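Local coordinates for protein histidine acid phosphatase (PDB 4ARU) that belongs to branch 2 of the histidine phosphatase superfamily, a globular alpha/beta enzyme fold in which helices cover a central mixed beta-sheet, at residues Gly72-Asp77 / Asn298-Ile303; Gly62-Arg67 / Ala335-Arg340; Pro80-Val85 / Cys110-His115; Val14-His19 / Gln276-Ala281; Val87-Asp90 / Thr95-Thr98. One frame throughout, in Å; residues are numbered along the deposited sequence.

Overall arrangement
Four of the five contacts pack a helix or loop on the mixed sheet; interaction 3 joins two loops at its margin. Interactions 1 and 2 lie beside helix 51-70, centres about 9 Å apart, and meet where P75 O takes a bond from R65 NH2. Interaction 3 adjoins interaction 1 through A84 O, which accepts hydrogen bonds from the backbone N of K299 and of I300. Interaction 4 packs helix 264-282 on strand 9-18, which pairs with strand 300-305 of interaction 1 and strand 335-342 of interaction 2. Interactions 4 and 5, centres about 12 Å apart, approach bound L(+)-tartaric acid: R18 and H19 bond to it, and the T95 side chain lies about 6 Å away.

Interaction 1. Residues Gly72-Asp77 / Asn298-Ile303; sequences GLLPKD and NKILFI
The loop leaving helix 51-70 closes over the entry to central-sheet strand 300-305, where L73 and L74 pack on K299 and I300. L73 straddles two residues. Its CD1 lies 3.9 Å from K299 CB and also approaches CD of that lysine, while its CD2 is 3.8 Å from K299 O and 4.0 Å from I300 CG1. In L73, CG opposite the backbone N (chi1 -168°) carries the branched end towards the strand, and chi2 (62°) sets its two methyls. L74 meets I300 at about a right angle: the isoleucine methyl CD1 abuts the fork of the leucine, 3.5 Å from L74 CD1 and equally close to L74 CG, which is tighter than usual for carbon pairs. Just before these leucines, helix 51-70 ends in a Schellman motif, with L73 N bonded to F68 O, G72 N bonded to Q69 O, and G72 as the C-prime residue at positive phi. Beyond this helix end L73 and L74 bring the ends of their side chains to the sheet, where L73 also touches L10 and V13 of strand 9-18 and I300 touches F68. The polar link between the segments is a water, which donates to L73 O at 3.0 Å and accepts from K299 NZ at 2.7 Å. Bends at chi2 and chi4 of K299 fold its chain beside L73, so the ammonium group reaches this water while the aliphatic part packs. At the start of the strand, N298 ND2 bonds to I300 O at 3.0 Å, approaching from well above the carbonyl plane (64° out of it).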
# COMPACT_ATOMS: atom_id res chain seq x y z
N GLY A 72 -5.38 25.65 1.46
CA GLY A 72 -4.57 26.73 0.90
C GLY A 72 -3.32 26.31 0.15
O GLY A 72 -2.54 27.16 -0.31
N LEU A 73 -3.17 25.00 -0.00
CA LEU A 73 -1.98 24.43 -0.59
C LEU A 73 -2.04 24.50 -2.13
O LEU A 73 -0.99 24.76 -2.77
CB LEU A 73 -1.83 23.00 -0.06
CG LEU A 73 -0.47 22.38 -0.36
CD1 LEU A 73 0.67 23.15 0.29
CD2 LEU A 73 -0.52 20.91 0.02
N LEU A 74 -3.20 24.31 -2.74
CA LEU A 74 -3.44 24.46 -4.20
C LEU A 74 -4.49 25.54 -4.51
O LEU A 74 -5.29 25.81 -3.65
CB LEU A 74 -4.04 23.18 -4.75
CG LEU A 74 -3.09 21.99 -4.81
CD1 LEU A 74 -3.93 20.81 -5.27
CD2 LEU A 74 -1.98 22.32 -5.80
N PRO A 75 -4.55 26.06 -5.78
CA PRO A 75 -5.50 27.12 -6.14
C PRO A 75 -6.92 26.63 -6.20
O PRO A 75 -7.16 25.42 -6.47
CB PRO A 75 -5.01 27.57 -7.54
CG PRO A 75 -4.31 26.39 -8.11
CD PRO A 75 -3.72 25.65 -6.94
N LYS A 76 -7.88 27.52 -5.91
CA LYS A 76 -9.27 27.07 -5.77
C LYS A 76 -9.89 26.77 -7.14
O LYS A 76 -10.85 25.98 -7.25
CB LYS A 76 -10.16 28.09 -5.05
CG LYS A 76 -9.77 28.47 -3.62
CD LYS A 76 -9.96 27.36 -2.61
CE LYS A 76 -9.97 27.88 -1.18
NZ LYS A 76 -8.65 28.46 -0.76
N ASP A 77 -9.35 27.39 -8.19
CA ASP A 77 -9.80 27.08 -9.55
C ASP A 77 -8.61 27.01 -10.51
O ASP A 77 -7.56 27.63 -10.29
CB ASP A 77 -10.80 28.13 -10.03
CG ASP A 77 -12.12 28.09 -9.25
OD1 ASP A 77 -12.88 27.11 -9.42
OD2 ASP A 77 -12.39 29.04 -8.47
N ASN A 298 8.05 22.67 -4.58
CA ASN A 298 7.07 21.59 -4.67
C ASN A 298 6.18 21.59 -3.45
O ASN A 298 6.71 21.77 -2.33
CB ASN A 298 7.78 20.24 -4.78
CG ASN A 298 6.80 19.09 -4.79
OD1 ASN A 298 6.54 18.45 -3.75
ND2 ASN A 298 6.16 18.90 -5.90
N LYS A 299 4.88 21.46 -3.66
CA LYS A 299 3.88 21.41 -2.60
C LYS A 299 3.26 20.01 -2.42
O LYS A 299 2.84 19.65 -1.31
CB LYS A 299 2.76 22.40 -2.87
CG LYS A 299 3.19 23.85 -3.05
CD LYS A 299 4.00 24.31 -1.86
CE LYS A 299 4.40 25.79 -1.98
NZ LYS A 299 3.27 26.69 -1.63
N ILE A 300 3.16 19.24 -3.50
CA ILE A 300 2.54 17.96 -3.48
C ILE A 300 3.46 16.98 -4.22
O ILE A 300 3.74 17.18 -5.41
CB ILE A 300 1.16 17.94 -4.13
CG1 ILE A 300 0.19 18.93 -3.42
CG2 ILE A 300 0.57 16.52 -4.15
CD1 ILE A 300 -1.00 19.25 -4.27
N LEU A 301 3.92 15.98 -3.51
CA LEU A 301 4.75 14.90 -4.05
C LEU A 301 3.91 13.63 -3.94
O LEU A 301 3.58 13.20 -2.84
CB LEU A 301 6.08 14.77 -3.34
CG LEU A 301 6.94 13.54 -3.62
CD1 LEU A 301 7.23 13.45 -5.10
CD2 LEU A 301 8.20 13.50 -2.81
N PHE A 302 3.51 13.05 -5.07
CA PHE A 302 2.71 11.84 -5.13
C PHE A 302 3.63 10.72 -5.65
O PHE A 302 4.18 10.84 -6.77
CB PHE A 302 1.51 12.05 -6.05
CG PHE A 302 0.58 10.88 -6.14
CD1 PHE A 302 0.77 9.90 -7.10
CD2 PHE A 302 -0.52 10.76 -5.29
CE1 PHE A 302 -0.14 8.86 -7.25
CE2 PHE A 302 -1.42 9.70 -5.43
CZ PHE A 302 -1.20 8.74 -6.41
N ILE A 303 3.72 9.64 -4.88
CA ILE A 303 4.57 8.53 -5.15
C ILE A 303 3.67 7.33 -5.38
O ILE A 303 2.95 6.88 -4.44
CB ILE A 303 5.57 8.28 -4.01
CG1 ILE A 303 6.42 9.52 -3.71
CG2 ILE A 303 6.44 7.07 -4.35
CD1 ILE A 303 7.28 9.38 -2.46
O HOH W 1 0.64 27.12 -1.80

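Interaction 2. Residues Gly62-Arg67 / Ala335-Arg340; sequences GFYRER and ALVFER
R67 and E339 form the polar bridge between helix 51-70 and strand 335-342. R67 NH2 donates to E339 OE2 at 3.0 Å in a nearly straight bond (167°), and R67 NE adds a weak one to the same oxygen at 3.5 Å. The oxygen lies in the guanidinium plane, at its edge; the donor comes from above the carboxylate plane (44° out of it), and the two planes are 67° apart. One carboxylate oxygen therefore takes both contacts from the arginine, leaving OE1 to accept from W341 NE1, so each carboxylate oxygen has a partner. R67 reaches it with CG opposite the backbone N and the chain extended from CG to NE. In this alpha/beta fold the helix lies over the sheet nearly parallel to the strand, the local axes 13.4 Å apart. Side chains from both elements bridge that distance; on the strand A335, V337 and E339, alternate residues, point towards the helix. Y64 meets the first two: its CE1 is 4.0 Å from V337 CG2, which comes obliquely to the ring, and its OH is 3.4 Å from A335 CB. Polar groups on other sides of the helix have partners beyond the strand. R65 NH2 bonds to P75 O and N78 O, R65 NH1 to L106 O, and E66 OE1 takes a bond from L370 N.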
# COMPACT_ATOMS: atom_id res chain seq x y z
N GLY A 62 -9.38 14.00 -7.47
CA GLY A 62 -10.39 15.06 -7.26
C GLY A 62 -10.60 15.34 -5.79
O GLY A 62 -10.79 16.49 -5.41
N PHE A 63 -10.61 14.31 -4.97
CA PHE A 63 -10.77 14.51 -3.52
C PHE A 63 -9.56 15.25 -2.96
O PHE A 63 -9.71 16.22 -2.20
CB PHE A 63 -10.93 13.17 -2.81
CG PHE A 63 -11.02 13.32 -1.31
CD1 PHE A 63 -12.15 13.89 -0.73
CD2 PHE A 63 -9.93 13.01 -0.51
CE1 PHE A 63 -12.22 14.08 0.66
CE2 PHE A 63 -9.99 13.20 0.86
CZ PHE A 63 -11.15 13.74 1.43
N TYR A 64 -8.37 14.81 -3.34
CA TYR A 64 -7.15 15.48 -2.93
C TYR A 64 -7.15 16.95 -3.34
O TYR A 64 -6.75 17.83 -2.57
CB TYR A 64 -5.89 14.80 -3.49
CG TYR A 64 -5.53 13.45 -2.92
CD1 TYR A 64 -5.33 13.25 -1.57
CD2 TYR A 64 -5.35 12.37 -3.78
CE1 TYR A 64 -5.00 11.97 -1.10
CE2 TYR A 64 -4.99 11.12 -3.31
CZ TYR A 64 -4.86 10.92 -1.99
OH TYR A 64 -4.48 9.60 -1.62
N ARG A 65 -7.62 17.23 -4.55
CA ARG A 65 -7.75 18.62 -5.00
C ARG A 65 -8.61 19.43 -4.04
O ARG A 65 -8.20 20.51 -3.59
CB ARG A 65 -8.28 18.72 -6.44
CG ARG A 65 -8.46 20.15 -6.95
CD ARG A 65 -7.17 20.94 -6.77
NE ARG A 65 -7.20 22.32 -7.27
CZ ARG A 65 -7.03 22.67 -8.56
NH1 ARG A 65 -6.82 21.76 -9.51
NH2 ARG A 65 -7.07 23.95 -8.89
N GLU A 66 -9.78 18.91 -3.68
CA GLU A 66 -10.69 19.65 -2.81
C GLU A 66 -10.05 19.83 -1.44
O GLU A 66 -10.17 20.92 -0.88
CB GLU A 66 -12.02 18.94 -2.65
CG GLU A 66 -12.92 18.94 -3.86
CD GLU A 66 -14.40 18.69 -3.55
OE1 GLU A 66 -14.89 18.97 -2.44
OE2 GLU A 66 -15.11 18.23 -4.48
N ARG A 67 -9.39 18.80 -0.90
CA ARG A 67 -8.83 18.86 0.45
C ARG A 67 -7.70 19.88 0.45
O ARG A 67 -7.63 20.76 1.32
CB ARG A 67 -8.30 17.48 0.85
CG ARG A 67 -7.52 17.40 2.17
CD ARG A 67 -7.13 15.93 2.35
NE ARG A 67 -6.22 15.61 3.45
CZ ARG A 67 -6.44 14.70 4.42
NH1 ARG A 67 -7.57 13.98 4.48
NH2 ARG A 67 -5.50 14.50 5.34
N ALA A 335 -3.59 5.47 0.41
CA ALA A 335 -2.34 6.13 0.48
C ALA A 335 -2.02 6.62 1.89
O ALA A 335 -2.94 7.11 2.60
CB ALA A 335 -2.32 7.30 -0.47
N LEU A 336 -0.74 6.57 2.25
CA LEU A 336 -0.26 7.30 3.39
C LEU A 336 -0.01 8.74 2.96
O LEU A 336 0.82 9.02 2.05
CB LEU A 336 1.05 6.73 3.92
CG LEU A 336 0.94 5.38 4.61
CD1 LEU A 336 2.34 4.83 4.84
CD2 LEU A 336 0.12 5.54 5.90
N VAL A 337 -0.63 9.66 3.64
CA VAL A 337 -0.52 11.07 3.36
C VAL A 337 0.21 11.69 4.52
O VAL A 337 -0.33 11.81 5.63
CB VAL A 337 -1.88 11.73 3.15
CG1 VAL A 337 -1.72 13.21 2.85
CG2 VAL A 337 -2.68 11.00 2.04
N PHE A 338 1.41 12.13 4.24
CA PHE A 338 2.28 12.81 5.21
C PHE A 338 2.19 14.31 4.98
O PHE A 338 2.45 14.78 3.87
CB PHE A 338 3.73 12.39 5.07
CG PHE A 338 4.00 10.96 5.34
CD1 PHE A 338 3.81 9.98 4.39
CD2 PHE A 338 4.65 10.62 6.55
CE1 PHE A 338 4.09 8.67 4.67
CE2 PHE A 338 4.98 9.29 6.81
CZ PHE A 338 4.65 8.32 5.86
N GLU A 339 1.83 15.08 6.01
CA GLU A 339 1.60 16.51 5.91
C GLU A 339 2.59 17.22 6.77
O GLU A 339 2.70 16.93 7.96
CB GLU A 339 0.19 16.86 6.36
CG GLU A 339 -0.86 16.26 5.46
CD GLU A 339 -2.30 16.59 5.80
OE1 GLU A 339 -2.59 17.07 6.91
OE2 GLU A 339 -3.15 16.33 4.91
N ARG A 340 3.24 18.21 6.19
CA ARG A 340 4.13 19.12 6.92
C ARG A 340 3.35 20.36 7.26
O ARG A 340 2.99 21.13 6.38
CB ARG A 340 5.39 19.50 6.11
CG ARG A 340 6.24 20.57 6.75
CD ARG A 340 7.22 21.20 5.77
NE ARG A 340 7.86 22.37 6.28
CZ ARG A 340 9.01 22.42 7.00
NH1 ARG A 340 9.75 21.36 7.22
NH2 ARG A 340 9.45 23.58 7.45

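Interaction 3. Residues Pro80-Val85 / Cys110-His115; sequences PTPDAV and CDLAIH
This is a small apolar contact between two loops at the edge of the alpha/beta fold, partly buried, with P80 and P82 facing C110 and L112. The loops flank a beta-alpha-beta unit: P80-V85 leads into its first strand, 85-89, and C110-H115 connects helix 93-106 to its second, 115-116. A disulfide from C110 to C79, the residue immediately before P80, fastens the two loops covalently beside the packing. The C110 sulfur, placed beside the backbone N, also touches the first proline, P80 CD lying 4.1 Å from C110 SG. L112 is the residue most covered by the opposite loop. Its CB points to the prolines, and an extended chi2 (176°) sends the branched end on to P82, whose ring it crosses at about a right angle. P80 and L112 both also touch A107. Local turns set the backbones: D111 is the centre of an inverse gamma turn, closed by a weak bond from L112 N to C110 O. C110 and L112, on either side of this turn in the sequence, both have CB directed at the proline loop. In that loop A84 N bonds to T81 O at 3.0 Å, turning the chain just after P82. The single methyl L112 CD2 does the touching there, 3.9 Å from P82 CB and 4.0 Å from P82 CG.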
# COMPACT_ATOMS: atom_id res chain seq x y z
N PRO A 80 -2.84 24.02 -11.14
CA PRO A 80 -1.68 24.30 -10.31
C PRO A 80 -0.55 24.77 -11.21
O PRO A 80 -0.50 24.39 -12.39
CB PRO A 80 -1.33 22.95 -9.69
CG PRO A 80 -2.50 22.06 -9.94
CD PRO A 80 -3.22 22.61 -11.13
N THR A 81 0.34 25.59 -10.67
CA THR A 81 1.59 25.88 -11.35
C THR A 81 2.36 24.54 -11.42
O THR A 81 2.32 23.77 -10.50
CB THR A 81 2.38 26.96 -10.63
OG1 THR A 81 3.41 27.45 -11.49
CG2 THR A 81 3.00 26.43 -9.31
N PRO A 82 3.03 24.23 -12.54
CA PRO A 82 3.59 22.85 -12.57
C PRO A 82 4.67 22.50 -11.54
O PRO A 82 4.77 21.35 -11.14
CB PRO A 82 4.15 22.77 -13.99
CG PRO A 82 3.16 23.58 -14.75
CD PRO A 82 2.97 24.82 -13.89
N ASP A 83 5.42 23.47 -11.04
CA ASP A 83 6.39 23.27 -9.95
C ASP A 83 5.73 22.74 -8.66
O ASP A 83 6.35 22.09 -7.87
CB ASP A 83 7.04 24.62 -9.59
CG ASP A 83 8.15 25.06 -10.57
OD1 ASP A 83 8.70 24.25 -11.31
OD2 ASP A 83 8.48 26.25 -10.58
N ALA A 84 4.45 23.01 -8.50
CA ALA A 84 3.75 22.65 -7.25
C ALA A 84 3.49 21.17 -7.09
O ALA A 84 3.41 20.71 -5.98
CB ALA A 84 2.42 23.39 -7.16
N VAL A 85 3.33 20.45 -8.19
CA VAL A 85 2.90 19.07 -8.18
C VAL A 85 3.89 18.17 -8.92
O VAL A 85 4.32 18.51 -10.01
CB VAL A 85 1.53 18.91 -8.84
CG1 VAL A 85 1.05 17.47 -8.76
CG2 VAL A 85 0.52 19.86 -8.19
N CYS A 110 -4.98 19.90 -17.18
CA CYS A 110 -3.79 20.66 -16.97
C CYS A 110 -2.66 19.85 -17.59
O CYS A 110 -2.66 18.62 -17.49
CB CYS A 110 -3.59 20.87 -15.46
SG CYS A 110 -5.01 21.82 -14.77
N ASP A 111 -1.69 20.53 -18.16
CA ASP A 111 -0.67 19.81 -18.91
C ASP A 111 0.47 19.41 -17.98
O ASP A 111 1.50 20.08 -17.87
CB ASP A 111 -0.21 20.62 -20.10
CG ASP A 111 0.02 19.79 -21.34
OD1 ASP A 111 0.08 18.55 -21.30
OD2 ASP A 111 0.16 20.45 -22.37
N LEU A 112 0.23 18.31 -17.27
CA LEU A 112 1.17 17.77 -16.30
C LEU A 112 1.50 16.36 -16.73
O LEU A 112 0.69 15.70 -17.34
CB LEU A 112 0.55 17.78 -14.92
CG LEU A 112 0.16 19.16 -14.39
CD1 LEU A 112 -0.55 19.10 -13.03
CD2 LEU A 112 1.38 20.06 -14.32
N ALA A 113 2.69 15.90 -16.38
CA ALA A 113 3.13 14.56 -16.74
C ALA A 113 3.85 13.98 -15.57
O ALA A 113 4.42 14.69 -14.76
CB ALA A 113 4.08 14.61 -17.94
N ILE A 114 3.84 12.67 -15.48
CA ILE A 114 4.57 11.98 -14.42
C ILE A 114 6.06 11.84 -14.70
O ILE A 114 6.52 12.06 -15.82
CB ILE A 114 4.00 10.55 -14.19
CG1 ILE A 114 4.31 9.61 -15.34
CG2 ILE A 114 2.49 10.59 -13.93
CD1 ILE A 114 4.03 8.16 -15.01
N HIS A 115 6.78 11.48 -13.65
CA HIS A 115 8.13 11.07 -13.76
C HIS A 115 8.28 9.62 -13.32
O HIS A 115 7.59 9.18 -12.42
CB HIS A 115 9.02 11.94 -12.89
CG HIS A 115 9.02 13.38 -13.27
ND1 HIS A 115 8.00 14.23 -12.94
CD2 HIS A 115 9.90 14.10 -13.97
CE1 HIS A 115 8.25 15.43 -13.43
NE2 HIS A 115 9.43 15.40 -14.03

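Interaction 4. Residues Val14-His19 / Gln276-Ala281; sequences VILSRH and QTIAHA
NH1 of R18, at the end of the strand whose V14 packs on I278 and A281, is held by a salt bridge to E222 OE2 and a hydrogen bond to T330 O. R18 NH2 and H19 NE2 bond to L(+)-tartaric acid, which is consistent with this end of the strand lining a pocket; R18 and H19 open the RHGxRxP signature of the family. R18 CG rests 4.3 Å over the centre of the H19 ring, and S17 OG donates to R18 O at 2.9 Å. The contact with helix 264-282 lies at the other end of the segment and is wholly apolar. V14 is a two-pronged residue there: with CG1 opposite the backbone N (chi1 -179°), that methyl meets I278 CG1 at 3.9 Å, while V14 CG2 presses on A281 CB at 3.6 Å. The V14 and I278 side chains slant across each other. I278 reaches further along the strand with its end methyl, CD1, which stays 4.4 Å from L16 CD2. V14 and L16, alternate residues, face the helix, while I15 between them points away. Helix and strand run nearly antiparallel, 157° between local axes 9.4 Å apart. Strand 9-18 lies between strand 300-305, parallel to it, and strand 335-342, antiparallel; the helix reaches both neighbours, A281 touching L301 and I278 touching F338.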
# COMPACT_ATOMS: atom_id res chain seq x y z
N VAL A 14 3.35 14.80 1.15
CA VAL A 14 3.95 13.68 0.44
C VAL A 14 2.97 12.52 0.56
O VAL A 14 2.60 12.12 1.69
CB VAL A 14 5.30 13.27 1.02
CG1 VAL A 14 5.88 12.10 0.20
CG2 VAL A 14 6.23 14.44 1.14
N ILE A 15 2.54 11.98 -0.56
CA ILE A 15 1.56 10.95 -0.63
C ILE A 15 2.20 9.68 -1.16
O ILE A 15 2.77 9.72 -2.26
CB ILE A 15 0.43 11.37 -1.58
CG1 ILE A 15 -0.17 12.71 -1.11
CG2 ILE A 15 -0.63 10.29 -1.69
CD1 ILE A 15 -1.21 13.29 -2.03
N LEU A 16 2.17 8.60 -0.40
CA LEU A 16 2.66 7.30 -0.86
C LEU A 16 1.43 6.46 -1.09
O LEU A 16 0.73 6.03 -0.16
CB LEU A 16 3.61 6.66 0.19
CG LEU A 16 4.00 5.24 -0.20
CD1 LEU A 16 4.81 5.19 -1.50
CD2 LEU A 16 4.80 4.59 0.89
N SER A 17 1.09 6.30 -2.37
CA SER A 17 -0.15 5.69 -2.78
C SER A 17 0.06 4.31 -3.35
O SER A 17 0.97 4.11 -4.15
CB SER A 17 -0.81 6.52 -3.87
OG SER A 17 -2.10 6.06 -4.18
N ARG A 18 -0.82 3.37 -3.03
CA ARG A 18 -0.89 2.14 -3.83
C ARG A 18 -1.50 2.48 -5.17
O ARG A 18 -2.35 3.36 -5.28
CB ARG A 18 -1.72 1.10 -3.14
CG ARG A 18 -1.74 -0.28 -3.79
CD ARG A 18 -2.54 -1.27 -2.98
NE ARG A 18 -2.56 -2.55 -3.68
CZ ARG A 18 -3.53 -3.44 -3.62
NH1 ARG A 18 -4.56 -3.30 -2.80
NH2 ARG A 18 -3.46 -4.52 -4.39
N HIS A 19 -1.09 1.75 -6.20
CA HIS A 19 -1.80 1.84 -7.47
C HIS A 19 -3.26 1.44 -7.37
O HIS A 19 -3.75 0.92 -6.37
CB HIS A 19 -1.12 0.94 -8.52
CG HIS A 19 -1.05 -0.49 -8.12
ND1 HIS A 19 -2.14 -1.33 -8.06
CD2 HIS A 19 0.01 -1.22 -7.69
CE1 HIS A 19 -1.76 -2.52 -7.61
NE2 HIS A 19 -0.45 -2.47 -7.40
N GLN A 276 13.52 7.55 3.58
CA GLN A 276 14.43 8.67 3.51
C GLN A 276 13.89 9.76 2.57
O GLN A 276 14.00 10.96 2.85
CB GLN A 276 15.82 8.19 3.01
CG GLN A 276 16.97 9.15 3.16
CD GLN A 276 17.65 9.04 4.50
OE1 GLN A 276 17.16 8.40 5.49
NE2 GLN A 276 18.80 9.62 4.55
N THR A 277 13.37 9.35 1.42
CA THR A 277 12.81 10.27 0.44
C THR A 277 11.64 11.08 1.02
O THR A 277 11.57 12.31 0.88
CB THR A 277 12.39 9.50 -0.80
OG1 THR A 277 13.57 8.96 -1.40
CG2 THR A 277 11.74 10.37 -1.86
N ILE A 278 10.75 10.39 1.71
CA ILE A 278 9.59 11.03 2.35
C ILE A 278 10.05 12.03 3.40
O ILE A 278 9.62 13.21 3.42
CB ILE A 278 8.66 9.97 2.97
CG1 ILE A 278 7.97 9.19 1.86
CG2 ILE A 278 7.62 10.63 3.88
CD1 ILE A 278 7.33 7.89 2.27
N ALA A 279 10.95 11.60 4.28
CA ALA A 279 11.45 12.47 5.32
C ALA A 279 12.14 13.71 4.74
O ALA A 279 11.92 14.85 5.18
CB ALA A 279 12.42 11.71 6.22
N HIS A 280 13.02 13.51 3.78
CA HIS A 280 13.68 14.60 3.12
C HIS A 280 12.68 15.60 2.51
O HIS A 280 12.80 16.82 2.66
CB HIS A 280 14.61 14.06 2.04
CG HIS A 280 15.31 15.14 1.30
ND1 HIS A 280 14.81 15.69 0.15
CD2 HIS A 280 16.44 15.81 1.58
CE1 HIS A 280 15.61 16.66 -0.26
NE2 HIS A 280 16.62 16.74 0.58
N ALA A 281 11.63 15.06 1.90
CA ALA A 281 10.61 15.90 1.23
C ALA A 281 9.83 16.70 2.27
O ALA A 281 9.34 17.79 1.96
CB ALA A 281 9.67 15.08 0.42

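Interaction 5. Residues Val87-Asp90 / Thr95-Thr98; sequences VWAD and TRKT
D90, T95 and A89 bury most of the surface where strand 85-89 turns into helix 93-106. T95 reaches back over D90. Its OG1 lies 2.8 Å from D90 O, a close approach, while the hydrogen bond of this hydroxyl is to D92 O in the connecting turn. Its chi1 of 43° sets OG1 between the backbone N and the carbonyl carbon and brings OG1 within 3.5 Å of D90 CB; the methyl T95 CG2 follows at 4.0 Å from the same D90 CB. D90 turns its carboxylate elsewhere: with CG opposite the backbone N (chi1 -159°), OD2 takes part in a hydrogen bond with H306 NE2, the histidine of the HD sequence pair of this family. The segments are the first strand and the helix of a beta-alpha-beta unit completed by strand 115-116, and the short link lets the first turn of the helix lie directly against the strand end. A89 meets the helix with its single methyl. Its CB points to the helix and sits 3.6 Å from T95 O and 3.8 Å from R96 CA. The aliphatic part of R96 also packs here, its CG lying 3.4 Å from D90 O, while its NE bonds to V91 O. The side chain of T95 lies about 6 Å from the bound L(+)-tartaric acid.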
# COMPACT_ATOMS: atom_id res chain seq x y z
N VAL A 87 4.86 13.89 -9.58
CA VAL A 87 4.59 12.48 -9.47
C VAL A 87 5.84 11.67 -9.78
O VAL A 87 6.40 11.82 -10.82
CB VAL A 87 3.43 11.99 -10.40
CG1 VAL A 87 3.29 10.50 -10.30
CG2 VAL A 87 2.13 12.70 -10.08
N TRP A 88 6.19 10.77 -8.87
CA TRP A 88 7.18 9.72 -9.12
C TRP A 88 6.46 8.38 -9.08
O TRP A 88 5.96 8.00 -8.03
CB TRP A 88 8.35 9.73 -8.13
CG TRP A 88 9.42 8.78 -8.54
CD1 TRP A 88 9.61 7.48 -8.11
CD2 TRP A 88 10.36 8.97 -9.59
NE1 TRP A 88 10.62 6.89 -8.79
CE2 TRP A 88 11.12 7.77 -9.69
CE3 TRP A 88 10.70 10.04 -10.41
CZ2 TRP A 88 12.18 7.62 -10.59
CZ3 TRP A 88 11.76 9.90 -11.28
CH2 TRP A 88 12.46 8.69 -11.41
N ALA A 89 6.40 7.67 -10.20
CA ALA A 89 5.76 6.38 -10.25
C ALA A 89 6.78 5.29 -10.45
O ALA A 89 7.79 5.49 -11.12
CB ALA A 89 4.77 6.32 -11.43
N ASP A 90 6.49 4.10 -9.89
CA ASP A 90 7.28 2.93 -10.20
C ASP A 90 7.10 2.58 -11.67
O ASP A 90 6.22 3.07 -12.36
CB ASP A 90 6.90 1.75 -9.30
CG ASP A 90 7.99 0.67 -9.21
OD1 ASP A 90 9.12 0.80 -9.71
OD2 ASP A 90 7.61 -0.36 -8.57
N THR A 95 1.41 1.36 -11.98
CA THR A 95 1.84 2.50 -11.18
C THR A 95 1.97 3.77 -12.06
O THR A 95 1.54 4.84 -11.65
CB THR A 95 3.18 2.21 -10.45
OG1 THR A 95 4.08 1.54 -11.31
CG2 THR A 95 2.96 1.32 -9.27
N ARG A 96 2.53 3.65 -13.27
CA ARG A 96 2.58 4.80 -14.15
C ARG A 96 1.18 5.31 -14.44
O ARG A 96 0.92 6.53 -14.40
CB ARG A 96 3.33 4.47 -15.45
CG ARG A 96 4.80 4.26 -15.24
CD ARG A 96 5.63 4.01 -16.48
NE ARG A 96 5.40 2.67 -17.02
CZ ARG A 96 4.62 2.38 -18.05
NH1 ARG A 96 3.94 3.32 -18.69
NH2 ARG A 96 4.52 1.12 -18.42
N LYS A 97 0.23 4.42 -14.76
CA LYS A 97 -1.09 4.87 -15.10
C LYS A 97 -1.82 5.40 -13.86
O LYS A 97 -2.69 6.28 -13.97
CB LYS A 97 -1.88 3.74 -15.74
CG LYS A 97 -1.30 3.32 -17.07
CD LYS A 97 -1.47 4.34 -18.12
CE LYS A 97 -1.16 3.71 -19.49
NZ LYS A 97 -1.90 4.45 -20.56
N THR A 98 -1.51 4.89 -12.69
CA THR A 98 -2.06 5.50 -11.47
C THR A 98 -1.59 6.96 -11.36
O THR A 98 -2.36 7.83 -11.04
CB THR A 98 -1.58 4.73 -10.23
OG1 THR A 98 -2.23 3.43 -10.25
CG2 THR A 98 -1.95 5.41 -8.96